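Local coordinates for protein aspartate aminotransferase (Thermotoga maritima, PDB 1O4S) that catalyses the reversible, pyridoxal-phosphate-dependent transfer of the amino group of L-aspartate to 2-oxoglutarate, giving oxaloacetate and L-glutamate, at residues 89-94 with 255-260; 93-98 with 215-220. All blocks are in the same frame, centred on the assembly; numbering follows the deposited sequence.

Overall arrangement
Both contacts start from helix 81-95 and tie its C-terminal half to different parts of the large domain. Contact 1 is wholly buried: one isoleucine of the helix packs against two side chains of the central sheet, without a hydrogen bond or salt bridge across it. Contact 2, centred about 8 Å away, is only partly buried and is polar, joining the last turn of the helix to the cofactor-binding loop through a salt bridge and two waters. Glu93 and Arg94 belong to both, and a probable hydrogen bond from Lys97 N to Gly92 O closes the helix end between them. Apolar packing thus gives way to charge and water.

Contact 1 (89-94 with 255-260); sequences KRIGER and VGYLIS
The phenol OH of Tyr257 rests against CD1 of Ile91, the methyl lying 3.6 Å from that oxygen. The two side chains approach from opposite directions, the tyrosine coming from the strand and the isoleucine from the helix, and it is the far end of the ring that is reached: Ile91 CG1 is still 4.5 Å from Tyr257 CE1. The tyrosine projects between its own backbone N and carbonyl carbon (chi1 56°), which carries the ring toward the helix. No hydrogen bond or salt bridge spans the two segments, so the contact rests on shape and on the exclusion of water.

Beside the ring, Ile259 adds the second point of packing. Its extended outer torsion (chi2 -171°) presents CD1 as a single leading methyl, 3.8 Å from Ile91 CG1 and 4.0 Å from Ile91 CG2. That methyl therefore meets Ile91 around its branch point, at CB, CG1 and CG2, while the tyrosine hydroxyl meets CD1 and, less closely, CG1. The side chains fill the spacing between the backbones, Ile91 CA and Ile259 CA being 9.3 Å apart.

Tyr257 and Ile259 are two residues apart on the strand, so their side chains leave on the same side, toward helix 81-95, where Ile87, one turn before Ile91, also touches both. Ile91 reaches on to Tyr240 of strand 238-243 and to Ile99 just after the helix. Strand 256-259 itself runs antiparallel to both of its sheet neighbours, 104-107 and 238-243, as in the seven-stranded sheet of fold type I aminotransferases; helix 81-95 packs across one face, while Val255, just before the strand, lies against helix 281-290.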
loop_
_atom_site.group_PDB
_atom_site.type_symbol
_atom_site.label_atom_id
_atom_site.label_comp_id
_atom_site.label_asym_id
_atom_site.label_seq_id
_atom_site.Cartn_x
_atom_site.Cartn_y
_atom_site.Cartn_z
ATOM N N LYS B 89 -6.764 7.844 21.594
ATOM C CA LYS B 89 -7.459 8.712 22.547
ATOM C C LYS B 89 -8.876 9.047 22.061
ATOM O O LYS B 89 -9.820 8.996 22.834
ATOM C CB LYS B 89 -6.633 9.986 22.791
ATOM C CG LYS B 89 -7.262 10.978 23.748
ATOM C CD LYS B 89 -6.463 12.293 23.809
ATOM C CE LYS B 89 -7.046 13.253 24.845
ATOM N NZ LYS B 89 -6.729 14.683 24.470
ATOM N N ARG B 90 -9.038 9.350 20.775
ATOM C CA ARG B 90 -10.369 9.715 20.244
ATOM C C ARG B 90 -11.330 8.514 20.350
ATOM O O ARG B 90 -12.384 8.629 20.935
ATOM C CB ARG B 90 -10.277 10.244 18.802
ATOM C CG ARG B 90 -11.601 10.848 18.201
ATOM C CD ARG B 90 -11.881 12.365 18.543
ATOM N N ILE B 91 -10.943 7.360 19.809
ATOM C CA ILE B 91 -11.805 6.176 19.818
ATOM C C ILE B 91 -12.042 5.694 21.270
ATOM O O ILE B 91 -13.160 5.350 21.642
ATOM C CB ILE B 91 -11.222 5.048 18.921
ATOM C CG1 ILE B 91 -11.021 5.547 17.489
ATOM C CG2 ILE B 91 -12.109 3.795 18.965
ATOM C CD1 ILE B 91 -12.251 6.188 16.816
ATOM N N GLY B 92 -10.997 5.734 22.089
ATOM C CA GLY B 92 -11.085 5.397 23.488
ATOM C C GLY B 92 -12.086 6.276 24.208
ATOM O O GLY B 92 -12.886 5.756 24.964
ATOM N N GLU B 93 -12.043 7.589 24.000
ATOM C CA GLU B 93 -13.002 8.494 24.637
ATOM C C GLU B 93 -14.420 8.263 24.119
ATOM O O GLU B 93 -15.356 8.229 24.893
ATOM C CB GLU B 93 -12.589 9.964 24.478
ATOM C CG GLU B 93 -11.388 10.316 25.359
ATOM C CD GLU B 93 -10.834 11.728 25.142
ATOM O OE1 GLU B 93 -10.188 12.242 26.088
ATOM O OE2 GLU B 93 -11.023 12.323 24.039
ATOM N N ARG B 94 -14.583 8.073 22.815
ATOM C CA ARG B 94 -15.920 7.853 22.261
ATOM C C ARG B 94 -16.620 6.619 22.848
ATOM O O ARG B 94 -17.848 6.631 23.027
ATOM C CB ARG B 94 -15.873 7.716 20.747
ATOM C CG ARG B 94 -15.521 9.000 20.041
ATOM C CD ARG B 94 -15.316 8.810 18.555
ATOM N NE ARG B 94 -16.564 8.417 17.905
ATOM C CZ ARG B 94 -16.675 8.035 16.626
ATOM N NH1 ARG B 94 -15.601 7.968 15.828
ATOM N NH2 ARG B 94 -17.883 7.714 16.149
ATOM N N VAL B 255 -5.500 7.615 4.243
ATOM C CA VAL B 255 -5.183 7.421 5.650
ATOM C C VAL B 255 -6.353 6.744 6.345
ATOM O O VAL B 255 -7.459 7.283 6.409
ATOM C CB VAL B 255 -4.972 8.723 6.411
ATOM C CG1 VAL B 255 -4.396 8.430 7.814
ATOM C CG2 VAL B 255 -4.140 9.654 5.642
ATOM N N GLY B 256 -6.089 5.553 6.861
ATOM C CA GLY B 256 -7.036 4.840 7.664
ATOM C C GLY B 256 -6.244 4.161 8.752
ATOM O O GLY B 256 -5.023 4.382 8.877
ATOM N N TYR B 257 -6.930 3.317 9.521
ATOM C CA TYR B 257 -6.289 2.636 10.608
ATOM C C TYR B 257 -7.050 1.419 11.067
ATOM O O TYR B 257 -8.237 1.231 10.761
ATOM C CB TYR B 257 -6.077 3.601 11.788
ATOM C CG TYR B 257 -7.344 4.262 12.264
ATOM C CD1 TYR B 257 -8.210 3.612 13.150
ATOM C CD2 TYR B 257 -7.686 5.511 11.822
ATOM C CE1 TYR B 257 -9.372 4.197 13.582
ATOM C CE2 TYR B 257 -8.874 6.112 12.229
ATOM C CZ TYR B 257 -9.704 5.456 13.119
ATOM O OH TYR B 257 -10.852 6.072 13.551
ATOM N N LEU B 258 -6.323 0.587 11.813
ATOM C CA LEU B 258 -6.850 -0.609 12.434
ATOM C C LEU B 258 -6.524 -0.505 13.896
ATOM O O LEU B 258 -5.436 -0.062 14.264
ATOM C CB LEU B 258 -6.171 -1.824 11.810
ATOM C CG LEU B 258 -6.401 -3.218 12.384
ATOM C CD1 LEU B 258 -6.374 -4.241 11.287
ATOM C CD2 LEU B 258 -5.356 -3.564 13.482
ATOM N N ILE B 259 -7.491 -0.884 14.723
ATOM C CA ILE B 259 -7.309 -1.069 16.149
ATOM C C ILE B 259 -7.725 -2.501 16.513
ATOM O O ILE B 259 -8.809 -2.941 16.166
ATOM C CB ILE B 259 -8.172 -0.058 16.962
ATOM C CG1 ILE B 259 -8.058 1.364 16.388
ATOM C CG2 ILE B 259 -7.760 -0.104 18.456
ATOM C CD1 ILE B 259 -8.700 2.499 17.260
ATOM N N SER B 260 -6.871 -3.208 17.230
ATOM C CA SER B 260 -7.193 -4.533 17.746
ATOM C C SER B 260 -6.381 -4.785 19.025
ATOM O O SER B 260 -5.956 -3.854 19.656
ATOM C CB SER B 260 -6.913 -5.604 16.654
ATOM O OG SER B 260 -7.476 -6.871 16.977
#

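Contact 2 (93-98 with 215-220); sequences ERYKKD and VYDSLV. With PLP (pyridoxal-5'-phosphate), chain M.
Arg94 reaches Asp217 with both terminal nitrogens directed at one carboxylate oxygen, so the salt bridge is forked. NH2 makes the better bond, 3.1 Å to Asp217 OD1 with an N-H...O angle of 137°; NH1 to the same OD1 is weak, at 3.3 Å. The carboxylate is not laid flat against the guanidinium: the two planes stand 47° apart, and OD1 is met from well above the carboxylate plane. A bend at chi3 (66°) turns the tip of the arginine toward the loop.

Two waters complete the bridge. One accepts from Arg94 NH1, lies by Asp217 OD2 and is hydrogen-bonded to Ser218 OG; the other joins Tyr95 OH to OD1. The first water's separation from OD2, and the second's from both OD1 and Tyr95 OH, are modelled so short that the exact lengths are doubtful. Asn242 adds a weak bond to OD1. With Arg94 beside it, Asp217 would probably favour the ionised form. Tyr95 also lies alongside the arginine: its CE1 is 4.2 Å above the guanidinium plane of Arg94, offset toward the rim, and Arg94 CB sits over the tyrosine ring near its rim.

Asp217 belongs to a type I turn from Tyr216 to Leu219, closed by Leu219 N to Tyr216 O, and the same loop serves the cofactor. Tyr216 OH shares a very short hydrogen bond, 2.5 Å, with PLP O3 and is also bonded to Tyr328 OH, while Val215 CG2 lies over the face of the pyridine ring, 3.6 Å from PLP C6. Tyr74 of the second subunit is another PLP partner.

The loop follows strand 209-213 of the central sheet. Across the contact, helix 81-95 ends in a Schellman motif at Lys96, and Tyr95 and Lys97 pack on the short helix 228-231 beyond the loop.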
loop_
_atom_site.group_PDB
_atom_site.type_symbol
_atom_site.label_atom_id
_atom_site.label_comp_id
_atom_site.label_asym_id
_atom_site.label_seq_id
_atom_site.Cartn_x
_atom_site.Cartn_y
_atom_site.Cartn_z
ATOM N N GLU B 93 -12.043 7.589 24.000
ATOM C CA GLU B 93 -13.002 8.494 24.637
ATOM C C GLU B 93 -14.420 8.263 24.119
ATOM O O GLU B 93 -15.356 8.229 24.893
ATOM C CB GLU B 93 -12.589 9.964 24.478
ATOM C CG GLU B 93 -11.388 10.316 25.359
ATOM C CD GLU B 93 -10.834 11.728 25.142
ATOM O OE1 GLU B 93 -10.188 12.242 26.088
ATOM O OE2 GLU B 93 -11.023 12.323 24.039
ATOM N N ARG B 94 -14.583 8.073 22.815
ATOM C CA ARG B 94 -15.920 7.853 22.261
ATOM C C ARG B 94 -16.620 6.619 22.848
ATOM O O ARG B 94 -17.848 6.631 23.027
ATOM C CB ARG B 94 -15.873 7.716 20.747
ATOM C CG ARG B 94 -15.521 9.000 20.041
ATOM C CD ARG B 94 -15.316 8.810 18.555
ATOM N NE ARG B 94 -16.564 8.417 17.905
ATOM C CZ ARG B 94 -16.675 8.035 16.626
ATOM N NH1 ARG B 94 -15.601 7.968 15.828
ATOM N NH2 ARG B 94 -17.883 7.714 16.149
ATOM N N TYR B 95 -15.844 5.571 23.133
ATOM C CA TYR B 95 -16.400 4.268 23.487
ATOM C C TYR B 95 -16.020 3.806 24.887
ATOM O O TYR B 95 -16.198 2.646 25.236
ATOM C CB TYR B 95 -15.992 3.243 22.431
ATOM C CG TYR B 95 -16.622 3.552 21.103
ATOM C CD1 TYR B 95 -15.831 3.930 20.006
ATOM C CD2 TYR B 95 -18.012 3.514 20.935
ATOM C CE1 TYR B 95 -16.389 4.241 18.768
ATOM C CE2 TYR B 95 -18.590 3.853 19.678
ATOM C CZ TYR B 95 -17.753 4.195 18.603
ATOM O OH TYR B 95 -18.249 4.527 17.378
ATOM N N LYS B 96 -15.506 4.737 25.676
ATOM C CA LYS B 96 -15.049 4.480 27.040
ATOM C C LYS B 96 -14.234 3.179 27.163
ATOM O O LYS B 96 -14.614 2.236 27.856
ATOM C CB LYS B 96 -16.211 4.549 28.050
ATOM C CG LYS B 96 -16.517 5.973 28.563
ATOM C CD LYS B 96 -15.301 6.687 29.207
ATOM C CE LYS B 96 -14.864 6.042 30.524
ATOM N NZ LYS B 96 -15.856 6.277 31.608
ATOM N N LYS B 97 -13.105 3.178 26.458
ATOM C CA LYS B 97 -12.101 2.109 26.448
ATOM C C LYS B 97 -10.701 2.710 26.651
ATOM O O LYS B 97 -10.448 3.870 26.304
ATOM C CB LYS B 97 -12.132 1.372 25.110
ATOM C CG LYS B 97 -13.504 0.828 24.758
ATOM C CD LYS B 97 -13.467 -0.146 23.600
ATOM C CE LYS B 97 -14.861 -0.653 23.297
ATOM N NZ LYS B 97 -15.278 -1.728 24.198
ATOM N N ASP B 98 -9.808 1.920 27.234
ATOM C CA ASP B 98 -8.417 2.290 27.414
ATOM C C ASP B 98 -7.704 1.665 26.217
ATOM O O ASP B 98 -7.360 0.487 26.221
ATOM C CB ASP B 98 -7.896 1.724 28.757
ATOM C CG ASP B 98 -6.644 2.442 29.282
ATOM O OD1 ASP B 98 -5.935 3.102 28.488
ATOM O OD2 ASP B 98 -6.294 2.397 30.493
ATOM N N VAL B 215 -16.175 2.832 8.574
ATOM C CA VAL B 215 -15.680 4.060 7.956
ATOM C C VAL B 215 -16.749 5.138 7.761
ATOM O O VAL B 215 -16.414 6.319 7.609
ATOM C CB VAL B 215 -15.022 3.858 6.582
ATOM C CG1 VAL B 215 -13.672 3.325 6.744
ATOM C CG2 VAL B 215 -15.879 3.001 5.650
ATOM N N TYR B 216 -18.025 4.723 7.766
ATOM C CA TYR B 216 -19.150 5.637 7.553
ATOM C C TYR B 216 -19.804 6.007 8.856
ATOM O O TYR B 216 -20.861 6.591 8.850
ATOM C CB TYR B 216 -20.179 5.008 6.612
ATOM C CG TYR B 216 -19.687 4.823 5.200
ATOM C CD1 TYR B 216 -19.620 5.897 4.331
ATOM C CD2 TYR B 216 -19.329 3.582 4.719
ATOM C CE1 TYR B 216 -19.206 5.741 3.040
ATOM C CE2 TYR B 216 -18.894 3.416 3.406
ATOM C CZ TYR B 216 -18.830 4.508 2.582
ATOM O OH TYR B 216 -18.404 4.393 1.291
ATOM N N ASP B 217 -19.163 5.704 9.978
ATOM C CA ASP B 217 -19.805 5.887 11.284
ATOM C C ASP B 217 -20.194 7.333 11.667
ATOM O O ASP B 217 -21.028 7.526 12.570
ATOM C CB ASP B 217 -18.988 5.252 12.419
ATOM C CG ASP B 217 -17.695 6.009 12.747
ATOM O OD1 ASP B 217 -17.138 5.772 13.849
ATOM O OD2 ASP B 217 -17.114 6.787 11.972
ATOM N N SER B 218 -19.567 8.321 11.016
ATOM C CA SER B 218 -19.861 9.737 11.220
ATOM C C SER B 218 -21.037 10.144 10.395
ATOM O O SER B 218 -21.717 11.098 10.723
ATOM C CB SER B 218 -18.666 10.606 10.734
ATOM O OG SER B 218 -17.879 10.906 11.851
ATOM N N LEU B 219 -21.202 9.487 9.256
ATOM C CA LEU B 219 -22.274 9.839 8.339
ATOM C C LEU B 219 -23.524 9.047 8.702
ATOM O O LEU B 219 -23.939 8.138 7.982
ATOM C CB LEU B 219 -21.838 9.608 6.892
ATOM C CG LEU B 219 -20.834 10.632 6.372
ATOM C CD1 LEU B 219 -19.986 10.111 5.263
ATOM C CD2 LEU B 219 -21.598 11.852 5.906
ATOM N N VAL B 220 -24.095 9.392 9.851
ATOM C CA VAL B 220 -25.296 8.737 10.364
ATOM C C VAL B 220 -26.422 9.777 10.525
ATOM O O VAL B 220 -26.166 10.943 10.854
ATOM C CB VAL B 220 -25.023 7.974 11.688
ATOM C CG1 VAL B 220 -24.162 6.728 11.408
ATOM C CG2 VAL B 220 -24.363 8.879 12.747
HETATM N N1 PLP M . -15.216 0.227 3.234
HETATM C C2 PLP M . -16.279 0.693 2.486
HETATM C C2A PLP M . -17.508 -0.168 2.498
HETATM C C3 PLP M . -16.180 1.878 1.739
HETATM O O3 PLP M . -17.138 2.279 1.089
HETATM C C4 PLP M . -15.005 2.644 1.792
HETATM C C4A PLP M . -14.905 3.962 0.992
HETATM C C5 PLP M . -13.952 2.136 2.591
HETATM C C6 PLP M . -14.079 0.936 3.289
HETATM C C5A PLP M . -12.601 2.787 2.796
HETATM O O4P PLP M . -11.838 3.390 1.765
HETATM P P PLP M . -10.454 4.141 2.061
HETATM O O1P PLP M . -10.552 5.276 1.110
HETATM O O2P PLP M . -10.378 4.524 3.480
HETATM O O3P PLP M . -9.510 3.094 1.617
HETATM O O HOH W 1 -16.006 8.769 12.823
HETATM O O HOH W 2 -17.217 3.717 15.210
#